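Local structure of putative exported protein (2PFZ) at residues 162-167 / 183-188; 120-125 / 142-147. The protein binds pyroglutamic acid as an extracytoplasmic solute receptor, probably delivering it to a tripartite ATP-independent periplasmic (TRAP) transporter. All coordinates share one frame; numbering follows the deposited sequence.

Contact 1: 162-167 / 183-188; sequences VQQAEL and GSTGFD. With PCA (pyroglutamic acid), chain B.
Gln164 and Thr185 bring the two segments together where their CA atoms lie 7.6 Å apart, one in the loop 162-167 that leads from strand 158-161 into helix 167-172, the other in the first turn of helix 183-188. Both belong to the periplasmic-binding-protein fold of the DctP family, in which loops and helix starts at the ends of sheet strands line the ligand pocket. Backbone hydrogen bonds from Glu166 N to Gln163 O and from Leu167 N to Gln164 O turn the chain where Glu166, at the N-cap position, leads into helix 167-172.

The two pocket side chains approach from opposite directions. With CG anti to the backbone N (chi1 -171°) and the rest of the chain extended, Gln164 carries its amide across to the helix, so that NE2 stops 2.7 Å from Thr185 OG1. A glutamine suits this place because it has the length to span the gap and a polar end to offer the pocket. Threonine offers two different branches: CG2 lies against the amide end of Gln164, 3.6 Å from its CD, and meets Leu167 CD1 at 3.8 Å, the leucine and threonine side chains crossing at about a right angle, while OG1 faces the ligand. Leucine thus supplies a nonpolar backing for the methyl, and its own side chain also touches Tyr179 of strand 178-181. Trp119 touches both Gln164 and Thr185. The ligand's ring N-H makes a nearly straight hydrogen bond: pyroglutamic acid N donates to Thr185 OG1 at 2.6 Å, with an angle of 166° at the hydrogen.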
loop_
_atom_site.group_PDB
_atom_site.type_symbol
_atom_site.label_atom_id
_atom_site.label_comp_id
_atom_site.label_asym_id
_atom_site.label_seq_id
_atom_site.Cartn_x
_atom_site.Cartn_y
_atom_site.Cartn_z
ATOM N N VAL A 162 12.111 -5.152 5.050
ATOM C CA VAL A 162 12.638 -3.876 5.472
ATOM C C VAL A 162 11.562 -2.824 5.280
ATOM O O VAL A 162 11.066 -2.627 4.155
ATOM C CB VAL A 162 13.900 -3.459 4.659
ATOM C CG1 VAL A 162 14.550 -2.250 5.287
ATOM C CG2 VAL A 162 14.887 -4.604 4.585
ATOM N N GLN A 163 11.195 -2.136 6.366
ATOM C CA GLN A 163 10.208 -1.053 6.233
ATOM C C GLN A 163 10.783 0.092 5.425
ATOM O O GLN A 163 12.004 0.210 5.329
ATOM C CB GLN A 163 9.703 -0.592 7.596
ATOM C CG GLN A 163 9.131 -1.754 8.413
ATOM C CD GLN A 163 8.024 -2.478 7.668
ATOM O OE1 GLN A 163 7.264 -1.856 6.926
ATOM N NE2 GLN A 163 7.949 -3.797 7.826
ATOM N N GLN A 164 9.922 0.935 4.845
ATOM C CA GLN A 164 10.415 2.016 3.990
ATOM C C GLN A 164 11.339 2.963 4.754
ATOM O O GLN A 164 12.301 3.482 4.190
ATOM C CB GLN A 164 9.285 2.837 3.337
ATOM C CG GLN A 164 9.835 3.796 2.286
ATOM C CD GLN A 164 8.771 4.495 1.436
ATOM O OE1 GLN A 164 8.853 5.701 1.188
ATOM N NE2 GLN A 164 7.803 3.743 0.975
ATOM N N ALA A 165 11.025 3.192 6.032
ATOM C CA ALA A 165 11.838 4.061 6.897
ATOM C C ALA A 165 13.288 3.589 7.077
ATOM O O ALA A 165 14.161 4.407 7.429
ATOM C CB ALA A 165 11.165 4.265 8.266
ATOM N N GLU A 166 13.521 2.288 6.843
ATOM C CA GLU A 166 14.853 1.659 6.905
ATOM C C GLU A 166 15.437 1.235 5.558
ATOM O O GLU A 166 16.492 0.589 5.517
ATOM C CB GLU A 166 14.840 0.425 7.812
ATOM C CG GLU A 166 14.925 0.744 9.283
ATOM C CD GLU A 166 13.608 1.179 9.837
ATOM O OE1 GLU A 166 12.617 0.431 9.664
ATOM O OE2 GLU A 166 13.552 2.271 10.448
ATOM N N LEU A 167 14.769 1.585 4.464
ATOM C CA LEU A 167 15.167 1.072 3.140
ATOM C C LEU A 167 16.464 1.697 2.626
ATOM O O LEU A 167 17.340 1.009 2.111
ATOM C CB LEU A 167 14.060 1.342 2.116
ATOM C CG LEU A 167 13.705 0.310 1.043
ATOM C CD1 LEU A 167 12.871 0.948 -0.057
ATOM C CD2 LEU A 167 14.844 -0.494 0.478
ATOM N N GLY A 183 7.378 3.754 -8.188
ATOM C CA GLY A 183 8.315 4.827 -8.507
ATOM C C GLY A 183 8.414 5.818 -7.356
ATOM O O GLY A 183 9.491 6.374 -7.104
ATOM N N SER A 184 7.274 6.058 -6.699
ATOM C CA SER A 184 7.172 6.886 -5.488
ATOM C C SER A 184 8.258 6.530 -4.468
ATOM O O SER A 184 9.123 7.351 -4.160
ATOM C CB SER A 184 5.778 6.732 -4.865
ATOM O OG SER A 184 5.707 7.289 -3.550
ATOM N N THR A 185 8.207 5.307 -3.964
ATOM C CA THR A 185 9.188 4.787 -2.990
ATOM C C THR A 185 10.606 4.804 -3.519
ATOM O O THR A 185 11.537 5.214 -2.803
ATOM C CB THR A 185 8.803 3.399 -2.482
ATOM O OG1 THR A 185 7.591 3.510 -1.745
ATOM C CG2 THR A 185 9.884 2.834 -1.564
ATOM N N GLY A 186 10.775 4.363 -4.766
ATOM C CA GLY A 186 12.096 4.434 -5.418
ATOM C C GLY A 186 12.691 5.824 -5.364
ATOM O O GLY A 186 13.852 5.998 -4.982
ATOM N N PHE A 187 11.897 6.822 -5.745
ATOM C CA PHE A 187 12.352 8.208 -5.725
ATOM C C PHE A 187 12.617 8.704 -4.304
ATOM O O PHE A 187 13.691 9.259 -4.023
ATOM C CB PHE A 187 11.334 9.119 -6.416
ATOM C CG PHE A 187 11.807 10.530 -6.592
ATOM C CD1 PHE A 187 12.663 10.862 -7.643
ATOM C CD2 PHE A 187 11.393 11.527 -5.716
ATOM C CE1 PHE A 187 13.108 12.184 -7.809
ATOM C CE2 PHE A 187 11.828 12.851 -5.880
ATOM C CZ PHE A 187 12.684 13.169 -6.940
ATOM N N ASP A 188 11.650 8.504 -3.414
ATOM C CA ASP A 188 11.728 9.074 -2.062
ATOM C C ASP A 188 12.856 8.509 -1.195
ATOM O O ASP A 188 13.213 9.103 -0.165
ATOM C CB ASP A 188 10.399 8.901 -1.329
ATOM C CG ASP A 188 9.302 9.809 -1.852
ATOM O OD1 ASP A 188 9.567 10.852 -2.495
ATOM O OD2 ASP A 188 8.143 9.474 -1.595
HETATM N N PCA B . 5.848 1.622 -1.407
HETATM C CA PCA B . 5.666 1.021 -0.071
HETATM C CB PCA B . 4.551 -0.025 -0.088
HETATM C CG PCA B . 4.058 -0.093 -1.520
HETATM C CD PCA B . 4.852 0.969 -2.224
HETATM O OE PCA B . 4.650 1.298 -3.403
HETATM C C PCA B . 6.956 0.308 0.265
HETATM O O PCA B . 7.237 -0.018 1.425
HETATM O OXT PCA B . 7.744 0.047 -0.659
#

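Contact 2: 120-125 / 142-147; sequences PPQGIF and RAYSPV. With PCA (pyroglutamic acid), chain B.
Gln122 and Tyr144 meet through their side chains alone, for even their CA atoms, the nearest pair, are 12.0 Å apart: segment 120-125 runs from a loop into strand 123-126, while segment 142-147 leaves strand 140-143 to enter helix 146-155. These strands belong to the six-stranded mixed sheet of this periplasmic-binding-protein fold, with strand 178-181 between them, and pyroglutamic acid occupies the pocket at their ends.

Arg142 meets the ligand carboxylate with a two-pronged grip: NH1 donates to OXT of pyroglutamic acid at 2.9 Å and NH2 to its O at 2.8 Å. Arginine suits an acidic ligand because its two terminal nitrogens can pair with both carboxylate oxygens, probably adding charge attraction to the bonds. Its chain bends at chi2 (-97°), which brings the guanidinium to the carboxylate. Tyr144 CB lies 3.4 Å above one face of that guanidinium, toward its rim.

The Tyr144 ring is a flat floor for the nonpolar part of the ligand, whose CB sits 3.8 Å above the centre of one face. A chi1 of 65° sets CG between the backbone N and carbonyl carbon, turning the ring beneath the ligand. Gln122 reaches the ring's edge from the opposite direction, its amide plane nearly perpendicular to the ring. Ser145 caps the following helix, accepting from Val147 N weakly and from Thr148 N. At the far end of the ring, Tyr144 OH is hydrogen-bonded to Trp204 NE1.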
loop_
_atom_site.group_PDB
_atom_site.type_symbol
_atom_site.label_atom_id
_atom_site.label_comp_id
_atom_site.label_asym_id
_atom_site.label_seq_id
_atom_site.Cartn_x
_atom_site.Cartn_y
_atom_site.Cartn_z
ATOM N N PRO A 120 1.059 3.637 -6.400
ATOM C CA PRO A 120 1.221 3.419 -7.851
ATOM C C PRO A 120 1.570 1.967 -8.244
ATOM O O PRO A 120 1.934 1.143 -7.391
ATOM C CB PRO A 120 2.328 4.399 -8.221
ATOM C CG PRO A 120 2.254 5.475 -7.066
ATOM C CD PRO A 120 2.019 4.632 -5.890
ATOM N N PRO A 121 1.400 1.631 -9.537
ATOM C CA PRO A 121 1.621 0.252 -9.980
ATOM C C PRO A 121 3.027 -0.248 -9.701
ATOM O O PRO A 121 4.001 0.491 -9.883
ATOM C CB PRO A 121 1.347 0.332 -11.480
ATOM C CG PRO A 121 0.373 1.485 -11.605
ATOM C CD PRO A 121 0.948 2.489 -10.659
ATOM N N GLN A 122 3.111 -1.471 -9.217
ATOM C CA GLN A 122 4.364 -1.972 -8.654
ATOM C C GLN A 122 5.278 -2.569 -9.687
ATOM O O GLN A 122 4.872 -3.467 -10.431
ATOM C CB GLN A 122 4.082 -3.014 -7.591
ATOM C CG GLN A 122 3.119 -2.478 -6.510
ATOM C CD GLN A 122 3.766 -1.587 -5.463
ATOM O OE1 GLN A 122 3.492 -0.380 -5.390
ATOM N NE2 GLN A 122 4.574 -2.171 -4.627
ATOM N N GLY A 123 6.533 -2.110 -9.675
ATOM C CA GLY A 123 7.536 -2.622 -10.605
ATOM C C GLY A 123 8.698 -3.206 -9.844
ATOM O O GLY A 123 8.696 -3.220 -8.616
ATOM N N ILE A 124 9.690 -3.697 -10.575
ATOM C CA ILE A 124 10.840 -4.365 -9.975
ATOM C C ILE A 124 12.033 -3.490 -10.130
ATOM O O ILE A 124 12.429 -3.172 -11.266
ATOM C CB ILE A 124 11.192 -5.702 -10.678
ATOM C CG1 ILE A 124 9.932 -6.545 -10.920
ATOM C CG2 ILE A 124 12.225 -6.478 -9.823
ATOM C CD1 ILE A 124 10.138 -7.672 -11.981
ATOM N N PHE A 125 12.609 -3.102 -8.994
ATOM C CA PHE A 125 13.890 -2.394 -8.944
ATOM C C PHE A 125 15.001 -3.441 -8.921
ATOM O O PHE A 125 15.042 -4.261 -8.013
ATOM C CB PHE A 125 14.007 -1.545 -7.673
ATOM C CG PHE A 125 13.092 -0.340 -7.651
ATOM C CD1 PHE A 125 13.483 0.868 -8.260
ATOM C CD2 PHE A 125 11.842 -0.415 -7.032
ATOM C CE1 PHE A 125 12.636 2.009 -8.238
ATOM C CE2 PHE A 125 10.975 0.719 -6.998
ATOM C CZ PHE A 125 11.371 1.920 -7.610
ATOM N N ARG A 142 14.258 -7.156 -1.130
ATOM C CA ARG A 142 13.631 -6.467 -0.010
ATOM C C ARG A 142 12.107 -6.609 -0.106
ATOM O O ARG A 142 11.476 -6.135 -1.064
ATOM C CB ARG A 142 14.051 -4.999 0.010
ATOM C CG ARG A 142 13.312 -4.118 1.061
ATOM C CD ARG A 142 12.125 -3.350 0.424
ATOM N NE ARG A 142 11.374 -2.538 1.391
ATOM C CZ ARG A 142 10.422 -1.671 1.046
ATOM N NH1 ARG A 142 10.126 -1.471 -0.248
ATOM N NH2 ARG A 142 9.780 -0.991 1.996
ATOM N N ALA A 143 11.527 -7.271 0.888
ATOM C CA ALA A 143 10.081 -7.367 0.985
ATOM C C ALA A 143 9.607 -6.205 1.832
ATOM O O ALA A 143 10.355 -5.682 2.651
ATOM C CB ALA A 143 9.662 -8.687 1.621
ATOM N N TYR A 144 8.365 -5.784 1.604
ATOM C CA TYR A 144 7.713 -4.806 2.473
ATOM C C TYR A 144 6.433 -5.395 3.084
ATOM O O TYR A 144 5.707 -4.713 3.815
ATOM C CB TYR A 144 7.444 -3.500 1.689
ATOM C CG TYR A 144 6.462 -3.588 0.525
ATOM C CD1 TYR A 144 6.898 -3.412 -0.796
ATOM C CD2 TYR A 144 5.098 -3.846 0.743
ATOM C CE1 TYR A 144 6.000 -3.486 -1.865
ATOM C CE2 TYR A 144 4.183 -3.921 -0.317
ATOM C CZ TYR A 144 4.652 -3.730 -1.629
ATOM O OH TYR A 144 3.784 -3.776 -2.695
ATOM N N SER A 145 6.168 -6.674 2.828
ATOM C CA SER A 145 4.952 -7.301 3.327
ATOM C C SER A 145 5.115 -8.813 3.263
ATOM O O SER A 145 5.984 -9.296 2.523
ATOM C CB SER A 145 3.786 -6.902 2.433
ATOM O OG SER A 145 3.877 -7.553 1.173
ATOM N N PRO A 146 4.264 -9.572 3.994
ATOM C CA PRO A 146 4.248 -11.047 3.835
ATOM C C PRO A 146 4.026 -11.479 2.388
ATOM O O PRO A 146 4.554 -12.516 1.941
ATOM C CB PRO A 146 3.035 -11.463 4.661
ATOM C CG PRO A 146 2.979 -10.409 5.750
ATOM C CD PRO A 146 3.294 -9.136 5.019
ATOM N N VAL A 147 3.236 -10.699 1.646
ATOM C CA VAL A 147 2.790 -11.150 0.322
ATOM C C VAL A 147 3.947 -10.977 -0.665
ATOM O O VAL A 147 4.179 -11.773 -1.564
ATOM C CB VAL A 147 1.477 -10.404 -0.101
ATOM C CG1 VAL A 147 1.728 -8.962 -0.189
ATOM C CG2 VAL A 147 0.914 -10.942 -1.462
HETATM N N PCA B . 5.848 1.622 -1.407
HETATM C CA PCA B . 5.666 1.021 -0.071
HETATM C CB PCA B . 4.551 -0.025 -0.088
HETATM C CG PCA B . 4.058 -0.093 -1.520
HETATM C CD PCA B . 4.852 0.969 -2.224
HETATM O OE PCA B . 4.650 1.298 -3.403
HETATM C C PCA B . 6.956 0.308 0.265
HETATM O O PCA B . 7.237 -0.018 1.425
HETATM O OXT PCA B . 7.744 0.047 -0.659
#

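Contact 1 and contact 2, with centres 10 Å apart, close round the same pyroglutamic acid from different parts of one pocket. Contact 1 serves the ring nitrogen, whereas contact 2 takes the carboxylate and the nonpolar ring carbons; Ser181 and Ser182 add further hydrogen bonds to the ligand. The two are also joined directly. Val162 N lies 3.0 Å from Ala143 O, a probable backbone bond between neighbouring strand ends. Val162 O lies 2.8 Å from Arg142 NE, a probable hydrogen bond by which the 162-167 loop, as a second shell, probably helps to position the carboxylate-binding arginine. Away from the ligand, Phe125 CZ packs 3.4 Å from Gly186 CA, where glycine presents no side chain to the ring.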